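Local coordinates for Ketoacyl_synth_N domain-containing protein (Photorhabdus luminescens subsp. laumondii, PDB 6SMO), which probably belongs to the beta-ketoacyl synthase family, whose members condense acyl chains, and contributes to a pocket that holds a bound poly-beta-ketone chain, at residues G106-E111 with S186-S191; C242-F247 with L366-I371; A275-D280 with Q351-R356. All coordinates share one frame; numbering follows the deposited sequence.

Contact 1 (G106-E111 with S186-S191); sequences GWQHIE and SEHLSS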
loop_
_atom_site.group_PDB
_atom_site.type_symbol
_atom_site.label_atom_id
_atom_site.label_comp_id
_atom_site.label_asym_id
_atom_site.label_seq_id
_atom_site.Cartn_x
_atom_site.Cartn_y
_atom_site.Cartn_z
ATOM N N GLY C 106 4.914 -5.413 -9.522
ATOM C CA GLY C 106 6.202 -5.830 -10.112
ATOM C C GLY C 106 6.223 -7.310 -10.456
ATOM O O GLY C 106 6.819 -8.088 -9.685
ATOM N N TRP C 107 5.617 -7.681 -11.588
ATOM C CA TRP C 107 5.466 -9.089 -12.048
ATOM C C TRP C 107 6.767 -9.601 -12.679
ATOM O O TRP C 107 6.996 -10.824 -12.617
ATOM C CB TRP C 107 4.281 -9.222 -13.013
ATOM C CG TRP C 107 2.978 -9.461 -12.315
ATOM C CD1 TRP C 107 1.974 -8.561 -12.103
ATOM C CD2 TRP C 107 2.550 -10.691 -11.706
ATOM N NE1 TRP C 107 0.945 -9.150 -11.418
ATOM C CE2 TRP C 107 1.271 -10.456 -11.159
ATOM C CE3 TRP C 107 3.116 -11.965 -11.578
ATOM C CZ2 TRP C 107 0.555 -11.449 -10.493
ATOM C CZ3 TRP C 107 2.407 -12.946 -10.920
ATOM C CH2 TRP C 107 1.143 -12.690 -10.386
ATOM N N GLN C 108 7.581 -8.709 -13.256
ATOM C CA GLN C 108 8.833 -9.057 -13.985
ATOM C C GLN C 108 9.769 -9.864 -13.074
ATOM O O GLN C 108 10.445 -10.774 -13.595
ATOM C CB GLN C 108 9.529 -7.792 -14.497
ATOM C CG GLN C 108 10.842 -8.055 -15.226
ATOM C CD GLN C 108 10.677 -8.988 -16.401
ATOM O OE1 GLN C 108 9.932 -8.713 -17.338
ATOM N NE2 GLN C 108 11.383 -10.107 -16.360
ATOM N N HIS C 109 9.803 -9.549 -11.774
ATOM C CA HIS C 109 10.761 -10.117 -10.786
ATOM C C HIS C 109 10.287 -11.482 -10.266
ATOM O O HIS C 109 11.152 -12.242 -9.787
ATOM C CB HIS C 109 10.990 -9.134 -9.627
ATOM C CG HIS C 109 12.295 -9.320 -8.928
ATOM N ND1 HIS C 109 12.441 -10.160 -7.840
ATOM C CD2 HIS C 109 13.512 -8.779 -9.155
ATOM C CE1 HIS C 109 13.693 -10.128 -7.429
ATOM N NE2 HIS C 109 14.369 -9.288 -8.219
ATOM N N ILE C 110 8.983 -11.785 -10.344
ATOM C CA ILE C 110 8.362 -12.949 -9.635
ATOM C C ILE C 110 7.686 -13.928 -10.609
ATOM O O ILE C 110 7.384 -15.049 -10.161
ATOM C CB ILE C 110 7.377 -12.461 -8.551
ATOM C CG1 ILE C 110 6.075 -11.914 -9.143
ATOM C CG2 ILE C 110 8.048 -11.450 -7.633
ATOM C CD1 ILE C 110 4.930 -11.858 -8.157
ATOM N N GLU C 111 7.446 -13.543 -11.870
ATOM C CA GLU C 111 6.652 -14.344 -12.847
ATOM C C GLU C 111 7.141 -15.797 -12.872
ATOM O O GLU C 111 6.317 -16.695 -12.605
ATOM C CB GLU C 111 6.723 -13.748 -14.257
ATOM C CG GLU C 111 5.455 -13.025 -14.674
ATOM C CD GLU C 111 5.299 -12.848 -16.175
ATOM O OE1 GLU C 111 5.060 -11.704 -16.611
ATOM O OE2 GLU C 111 5.406 -13.856 -16.902
ATOM N N SER C 186 5.110 5.277 -10.798
ATOM C CA SER C 186 5.983 4.413 -11.635
ATOM C C SER C 186 5.211 3.164 -12.076
ATOM O O SER C 186 4.357 2.693 -11.298
ATOM C CB SER C 186 7.243 4.043 -10.896
ATOM O OG SER C 186 8.097 3.262 -11.717
ATOM N N GLU C 187 5.555 2.638 -13.251
ATOM C CA GLU C 187 4.913 1.424 -13.809
ATOM C C GLU C 187 5.894 0.672 -14.714
ATOM O O GLU C 187 6.659 1.313 -15.432
ATOM C CB GLU C 187 3.726 1.807 -14.692
ATOM C CG GLU C 187 2.511 2.325 -13.950
ATOM C CD GLU C 187 1.730 1.317 -13.133
ATOM O OE1 GLU C 187 0.849 1.735 -12.391
ATOM O OE2 GLU C 187 2.015 0.127 -13.240
ATOM N N HIS C 188 5.853 -0.656 -14.643
ATOM C CA HIS C 188 6.570 -1.600 -15.542
ATOM C C HIS C 188 5.544 -2.555 -16.166
ATOM O O HIS C 188 4.954 -3.356 -15.411
ATOM C CB HIS C 188 7.666 -2.351 -14.774
ATOM C CG HIS C 188 8.436 -3.307 -15.623
ATOM N ND1 HIS C 188 9.465 -2.898 -16.449
ATOM C CD2 HIS C 188 8.332 -4.644 -15.781
ATOM C CE1 HIS C 188 9.962 -3.944 -17.078
ATOM N NE2 HIS C 188 9.284 -5.027 -16.685
ATOM N N LEU C 189 5.344 -2.466 -17.486
ATOM C CA LEU C 189 4.270 -3.184 -18.228
ATOM C C LEU C 189 4.874 -4.184 -19.226
ATOM O O LEU C 189 4.091 -4.769 -20.002
ATOM C CB LEU C 189 3.405 -2.153 -18.961
ATOM C CG LEU C 189 2.871 -0.996 -18.116
ATOM C CD1 LEU C 189 2.164 0.027 -18.990
ATOM C CD2 LEU C 189 1.938 -1.495 -17.023
ATOM N N SER C 190 6.197 -4.386 -19.205
ATOM C CA SER C 190 6.947 -5.178 -20.218
ATOM C C SER C 190 7.028 -6.660 -19.826
ATOM O O SER C 190 7.522 -7.451 -20.655
ATOM C CB SER C 190 8.321 -4.601 -20.447
ATOM O OG SER C 190 8.234 -3.323 -21.058
ATOM N N SER C 191 6.566 -7.031 -18.625
ATOM C CA SER C 191 6.560 -8.432 -18.124
ATOM C C SER C 191 5.500 -9.237 -18.873
ATOM O O SER C 191 4.372 -8.774 -19.030
ATOM C CB SER C 191 6.358 -8.490 -16.629
ATOM O OG SER C 191 5.074 -8.011 -16.263
#
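Gln108 carries CG opposite the backbone N (chi1 179°) and then bends at its second torsion (chi2 57°); this lays its CB and CG against the imidazole of His188 while the amide swings over Ser191. The distances fit this path: CB of Gln108 is 3.5 Å from NE2 of His188, and OE1 of Gln108 is 3.5 Å from CA of Ser191. The amide and the imidazole are almost perpendicular (85°), and OE1 lies at the ring edge. No hydrogen bond joins 106-111 to 186-191, so the contact rests on van der Waals fit. Its hub is Ser191, whose OG sits 3.6 Å from CB of Trp107 and whose CB sits 3.5 Å from OE1 of Glu111. Ser191 holds the N-cap position of helix 192-204, yet its hydroxyl makes no capping bond. Instead OE1 of Glu111 accepts the N-H of Leu193, and a carboxylate here would probably be favoured by the positive end of that helix. Glu111 is itself held in a turn, its N bonded to O of Trp107 at 2.9 Å. Beyond the contact, the indole of Trp107 meets Trp133, a residue of the polyketone pocket, edge-to-face, and packs on Met137 of the neighbouring PKS_KS domain-containing chain. The pairing thus joins the loops that follow the parallel neighbours 96-101 and 180-187, an arrangement of the thiolase-type fold, here beside the polyketone pocket and at the interface with the PKS_KS chain.

Contact 2 (C242-F247 with L366-I371); sequences CELTGF and LSFSAI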
loop_
_atom_site.group_PDB
_atom_site.type_symbol
_atom_site.label_atom_id
_atom_site.label_comp_id
_atom_site.label_asym_id
_atom_site.label_seq_id
_atom_site.Cartn_x
_atom_site.Cartn_y
_atom_site.Cartn_z
ATOM N N CYS C 242 6.714 26.179 -9.758
ATOM C CA CYS C 242 5.288 26.595 -9.703
ATOM C C CYS C 242 4.710 26.311 -8.311
ATOM O O CYS C 242 5.418 25.697 -7.488
ATOM C CB CYS C 242 4.473 25.871 -10.769
ATOM S SG CYS C 242 4.442 24.072 -10.557
ATOM N N GLU C 243 3.471 26.754 -8.072
ATOM C CA GLU C 243 2.711 26.544 -6.811
ATOM C C GLU C 243 1.521 25.619 -7.094
ATOM O O GLU C 243 0.795 25.885 -8.071
ATOM C CB GLU C 243 2.232 27.887 -6.254
ATOM C CG GLU C 243 1.639 27.793 -4.859
ATOM C CD GLU C 243 1.149 29.107 -4.274
ATOM O OE1 GLU C 243 1.050 30.096 -5.028
ATOM O OE2 GLU C 243 0.867 29.138 -3.059
ATOM N N LEU C 244 1.337 24.575 -6.277
ATOM C CA LEU C 244 0.135 23.697 -6.311
ATOM C C LEU C 244 -0.997 24.407 -5.563
ATOM O O LEU C 244 -0.918 24.505 -4.322
ATOM C CB LEU C 244 0.463 22.335 -5.689
ATOM C CG LEU C 244 -0.528 21.214 -6.010
ATOM C CD1 LEU C 244 0.170 19.864 -6.052
ATOM C CD2 LEU C 244 -1.679 21.186 -5.013
ATOM N N THR C 245 -2.002 24.886 -6.301
ATOM C CA THR C 245 -3.068 25.802 -5.809
ATOM C C THR C 245 -4.320 25.014 -5.402
ATOM O O THR C 245 -4.998 25.460 -4.456
ATOM C CB THR C 245 -3.389 26.870 -6.861
ATOM O OG1 THR C 245 -3.378 26.250 -8.148
ATOM C CG2 THR C 245 -2.405 28.020 -6.842
ATOM N N GLY C 246 -4.617 23.898 -6.079
ATOM C CA GLY C 246 -5.856 23.122 -5.861
ATOM C C GLY C 246 -5.704 21.651 -6.213
ATOM O O GLY C 246 -4.860 21.327 -7.074
ATOM N N PHE C 247 -6.501 20.798 -5.563
ATOM C CA PHE C 247 -6.597 19.335 -5.808
ATOM C C PHE C 247 -8.067 18.905 -5.747
ATOM O O PHE C 247 -8.787 19.337 -4.825
ATOM C CB PHE C 247 -5.751 18.560 -4.794
ATOM C CG PHE C 247 -5.927 17.063 -4.845
ATOM C CD1 PHE C 247 -5.757 16.371 -6.035
ATOM C CD2 PHE C 247 -6.260 16.344 -3.707
ATOM C CE1 PHE C 247 -5.920 14.993 -6.085
ATOM C CE2 PHE C 247 -6.421 14.967 -3.758
ATOM C CZ PHE C 247 -6.248 14.295 -4.947
ATOM N N LEU C 366 -5.582 18.276 -10.777
ATOM C CA LEU C 366 -4.565 19.081 -10.048
ATOM C C LEU C 366 -4.453 20.460 -10.707
ATOM O O LEU C 366 -4.600 20.538 -11.945
ATOM C CB LEU C 366 -3.222 18.342 -10.084
ATOM C CG LEU C 366 -3.103 17.146 -9.141
ATOM C CD1 LEU C 366 -1.969 16.228 -9.570
ATOM C CD2 LEU C 366 -2.904 17.605 -7.704
ATOM N N SER C 367 -4.200 21.498 -9.903
ATOM C CA SER C 367 -4.044 22.911 -10.339
ATOM C C SER C 367 -2.642 23.413 -9.974
ATOM O O SER C 367 -2.297 23.378 -8.778
ATOM C CB SER C 367 -5.113 23.782 -9.730
ATOM O OG SER C 367 -4.929 25.142 -10.094
ATOM N N PHE C 368 -1.874 23.854 -10.977
ATOM C CA PHE C 368 -0.514 24.439 -10.829
ATOM C C PHE C 368 -0.530 25.880 -11.355
ATOM O O PHE C 368 -1.071 26.104 -12.454
ATOM C CB PHE C 368 0.522 23.582 -11.560
ATOM C CG PHE C 368 0.675 22.189 -11.005
ATOM C CD1 PHE C 368 1.544 21.935 -9.955
ATOM C CD2 PHE C 368 -0.060 21.134 -11.524
ATOM C CE1 PHE C 368 1.680 20.654 -9.441
ATOM C CE2 PHE C 368 0.077 19.854 -11.008
ATOM C CZ PHE C 368 0.946 19.617 -9.968
ATOM N N SER C 369 0.045 26.814 -10.589
ATOM C CA SER C 369 0.065 28.274 -10.876
ATOM C C SER C 369 1.508 28.792 -10.889
ATOM O O SER C 369 2.327 28.281 -10.101
ATOM C CB SER C 369 -0.781 29.025 -9.884
ATOM O OG SER C 369 -2.131 28.590 -9.945
ATOM N N ALA C 370 1.789 29.782 -11.742
ATOM C CA ALA C 370 3.137 30.346 -11.998
ATOM C C ALA C 370 3.613 31.166 -10.793
ATOM O O ALA C 370 2.765 31.558 -9.966
ATOM C CB ALA C 370 3.114 31.186 -13.252
ATOM N N ILE C 371 4.927 31.414 -10.723
ATOM C CA ILE C 371 5.624 32.179 -9.644
ATOM C C ILE C 371 5.498 31.397 -8.332
ATOM O O ILE C 371 4.528 31.536 -7.586
ATOM C CB ILE C 371 5.076 33.621 -9.528
ATOM C CG1 ILE C 371 5.108 34.352 -10.875
ATOM C CG2 ILE C 371 5.825 34.400 -8.453
ATOM C CD1 ILE C 371 4.224 35.577 -10.937
ATOM O OXT ILE C 371 6.373 30.600 -7.993
#
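Thr245 and Ser367 turn their hydroxyls toward each other across an antiparallel strand pair, OG1 to OG at 2.7 Å, and OG of Ser369 lies on the same face, 3.2 Å from OG1 of Thr245. Either partner could donate in each of these two hydrogen bonds. The first torsion of Thr245 (40°) holds OG1 between backbone N and carbonyl carbon, where it reaches both serines, and leaves CG2 alongside CB of Ser369. On the other face the side chains are apolar. Leu244 crosses Phe368 at a slant, CD1 to CE1 3.8 Å, while the sulfur of Cys242 approaches the same ring obliquely, SG 4.8 Å from its centroid and 64° off the normal. Farther along, CD2 of Leu366 comes to CD1 of Phe247 at 3.5 Å, again obliquely. Helices 161-175 and 319-329 pack on this face: Leu244 touches Ile166, and Phe368 touches Ser322. Glu243 belongs to the polar face, where its carboxylate forms a salt bridge with Arg4. The backbone evidence shows a change of register. Glu243 and Ser369 make a hydrogen-bonded pair, N of Glu243 to O of Ser369 at 2.8 Å; past Leu244, however, N of Thr245 binds O of Ser367 at 2.9 Å and O of Gly246 binds N of the same Ser367. Two residues thus face one, which defines a classic beta bulge, here between strands 242-251 and 362-369 of the thiolase-type sheet.

Contact 3 (A275-D280 with Q351-R356); sequences AVFIMD and QIIIQR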
loop_
_atom_site.group_PDB
_atom_site.type_symbol
_atom_site.label_atom_id
_atom_site.label_comp_id
_atom_site.label_asym_id
_atom_site.label_seq_id
_atom_site.Cartn_x
_atom_site.Cartn_y
_atom_site.Cartn_z
ATOM N N ALA C 275 -5.452 30.424 -18.934
ATOM C CA ALA C 275 -5.252 29.055 -18.401
ATOM C C ALA C 275 -5.246 28.035 -19.546
ATOM O O ALA C 275 -5.962 28.255 -20.544
ATOM C CB ALA C 275 -6.326 28.738 -17.391
ATOM N N VAL C 276 -4.461 26.963 -19.390
ATOM C CA VAL C 276 -4.357 25.816 -20.342
ATOM C C VAL C 276 -4.873 24.560 -19.631
ATOM O O VAL C 276 -4.365 24.254 -18.534
ATOM C CB VAL C 276 -2.910 25.635 -20.843
ATOM C CG1 VAL C 276 -2.677 24.264 -21.462
ATOM C CG2 VAL C 276 -2.516 26.732 -21.819
ATOM N N PHE C 277 -5.842 23.868 -20.238
ATOM C CA PHE C 277 -6.468 22.632 -19.698
ATOM C C PHE C 277 -5.855 21.405 -20.382
ATOM O O PHE C 277 -6.115 21.192 -21.583
ATOM C CB PHE C 277 -7.987 22.664 -19.887
ATOM C CG PHE C 277 -8.710 21.497 -19.264
ATOM C CD1 PHE C 277 -8.891 21.427 -17.892
ATOM C CD2 PHE C 277 -9.198 20.462 -20.048
ATOM C CE1 PHE C 277 -9.549 20.351 -17.317
ATOM C CE2 PHE C 277 -9.859 19.387 -19.471
ATOM C CZ PHE C 277 -10.032 19.334 -18.106
ATOM N N ILE C 278 -5.057 20.632 -19.637
ATOM C CA ILE C 278 -4.526 19.304 -20.066
ATOM C C ILE C 278 -5.578 18.245 -19.715
ATOM O O ILE C 278 -5.965 18.168 -18.534
ATOM C CB ILE C 278 -3.154 19.013 -19.423
ATOM C CG1 ILE C 278 -2.095 20.015 -19.894
ATOM C CG2 ILE C 278 -2.724 17.576 -19.689
ATOM C CD1 ILE C 278 -0.806 19.984 -19.101
ATOM N N MET C 279 -6.012 17.465 -20.708
ATOM C CA MET C 279 -7.148 16.509 -20.591
ATOM C C MET C 279 -6.614 15.080 -20.432
ATOM O O MET C 279 -5.409 14.863 -20.682
ATOM C CB MET C 279 -8.082 16.597 -21.806
ATOM C CG MET C 279 -7.413 16.356 -23.151
ATOM S SD MET C 279 -8.490 16.807 -24.539
ATOM C CE MET C 279 -9.509 15.339 -24.665
ATOM N N ASP C 280 -7.486 14.160 -20.000
ATOM C CA ASP C 280 -7.190 12.717 -19.788
ATOM C C ASP C 280 -6.752 12.098 -21.123
ATOM O O ASP C 280 -5.659 11.502 -21.164
ATOM C CB ASP C 280 -8.403 11.995 -19.191
ATOM C CG ASP C 280 -8.172 10.527 -18.878
ATOM O OD1 ASP C 280 -7.111 10.207 -18.311
ATOM O OD2 ASP C 280 -9.059 9.712 -19.201
ATOM N N GLN C 351 -1.423 29.598 -15.195
ATOM C CA GLN C 351 -2.068 28.455 -14.489
ATOM C C GLN C 351 -2.316 27.312 -15.480
ATOM O O GLN C 351 -2.922 27.572 -16.536
ATOM C CB GLN C 351 -3.382 28.892 -13.840
ATOM C CG GLN C 351 -3.970 27.854 -12.893
ATOM C CD GLN C 351 -5.230 28.329 -12.213
ATOM O OE1 GLN C 351 -6.044 29.045 -12.795
ATOM N NE2 GLN C 351 -5.406 27.925 -10.966
ATOM N N ILE C 352 -1.866 26.099 -15.143
ATOM C CA ILE C 352 -2.156 24.845 -15.903
ATOM C C ILE C 352 -2.930 23.895 -14.983
ATOM O O ILE C 352 -2.430 23.600 -13.879
ATOM C CB ILE C 352 -0.863 24.201 -16.446
ATOM C CG1 ILE C 352 -0.116 25.146 -17.391
ATOM C CG2 ILE C 352 -1.168 22.866 -17.113
ATOM C CD1 ILE C 352 1.270 24.678 -17.771
ATOM N N ILE C 353 -4.109 23.447 -15.430
ATOM C CA ILE C 353 -4.998 22.495 -14.701
ATOM C C ILE C 353 -5.046 21.185 -15.492
ATOM O O ILE C 353 -5.430 21.222 -16.678
ATOM C CB ILE C 353 -6.397 23.110 -14.488
ATOM C CG1 ILE C 353 -6.330 24.326 -13.559
ATOM C CG2 ILE C 353 -7.387 22.072 -13.975
ATOM C CD1 ILE C 353 -7.463 25.302 -13.744
ATOM N N ILE C 354 -4.663 20.077 -14.850
ATOM C CA ILE C 354 -4.592 18.714 -15.455
ATOM C C ILE C 354 -5.745 17.876 -14.894
ATOM O O ILE C 354 -5.960 17.926 -13.669
ATOM C CB ILE C 354 -3.222 18.065 -15.171
ATOM C CG1 ILE C 354 -2.067 18.984 -15.576
ATOM C CG2 ILE C 354 -3.117 16.702 -15.842
ATOM C CD1 ILE C 354 -0.876 18.904 -14.656
ATOM N N GLN C 355 -6.446 17.140 -15.762
ATOM C CA GLN C 355 -7.571 16.242 -15.386
ATOM C C GLN C 355 -7.240 14.808 -15.809
ATOM O O GLN C 355 -6.657 14.626 -16.898
ATOM C CB GLN C 355 -8.878 16.700 -16.036
ATOM C CG GLN C 355 -10.114 16.048 -15.430
ATOM C CD GLN C 355 -11.392 16.478 -16.104
ATOM O OE1 GLN C 355 -12.301 17.014 -15.472
ATOM N NE2 GLN C 355 -11.475 16.246 -17.404
ATOM N N ARG C 356 -7.597 13.840 -14.961
ATOM C CA ARG C 356 -7.558 12.383 -15.256
ATOM C C ARG C 356 -8.790 11.723 -14.628
ATOM O O ARG C 356 -9.308 12.264 -13.634
ATOM C CB ARG C 356 -6.274 11.746 -14.714
ATOM C CG ARG C 356 -5.107 11.759 -15.690
ATOM C CD ARG C 356 -4.479 10.386 -15.825
ATOM N NE ARG C 356 -5.376 9.449 -16.491
ATOM C CZ ARG C 356 -5.198 8.131 -16.563
ATOM N NH1 ARG C 356 -6.083 7.383 -17.201
ATOM N NH2 ARG C 356 -4.148 7.561 -15.997
#
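A parallel strand pair, 275-278 beside 351-356, sets Val276, Phe277 and Ile278 level with Ile352, Ile353 and Ile354. The N-to-C directions of the two strand segments differ by 17°, and the backbone bonds alternate as parallel register requires: O of Val276 takes N of Ile353 at 3.2 Å, N of Ile278 gives to O of Ile353 at 3.0 Å, and O of Ile278 takes N of Gln355 at 3.0 Å. Ile278 and Ile354 lie side by side on one face, pointing the same way, and CD1 of Ile278 also reaches CG2 of Ile352 at 3.5 Å. Helix 319-329 packs over this face, Ala325 against Ile352 and Ser322 against Ile354. In the thiolase-type sheet the pair is flanked by strand 302-304 next to 275-278 and by strand 362-369 next to 351-356, and its two strands are therefore interior. Phe277 is on the other face. Its CZ abuts the extended Gln355 side chain, 3.5 Å from NE2, with the amide meeting the ring at its edge and the two planes 84° apart. OE1 of that amide is hydrogen-bonded to OG1 of Thr265, and its NE2 makes a weak bond to Glu286, while Phe294 meets the Phe277 ring edge-to-face. Beyond the paired residues, Arg356 bends at its second and third torsions (chi3 68°), bringing its guanidinium beside Asp280. The two planes are nearly coplanar, and NE of Arg356 forms a salt bridge with OD1 of Asp280 at 2.6 Å; the NH1 bond to the same oxygen is weak.

From the N terminus, contact 1 is the first to close: segment 186-191 returns to 106-111 and completes a loop that includes helices 111-116, 129-132, 137-146 and 161-175. Contact 2 opens only afterwards, at 242-247, and closes at the C-terminal strand. Contact 3 is nested inside that loop, since both 275-280 and 351-356 lie between its segments. The two later contacts touch, O of Phe368 lying 2.8 Å from N of Ile352, because strands 351-356 and 362-369 are neighbours in the sheet. They therefore join 242-251, 362-369, 351-356 and 275-278 in sequence across it. Contact 1 lies on the opposite side of the chain's centre from the other two, about 33 Å from contact 2 between centres, by the ligand pocket.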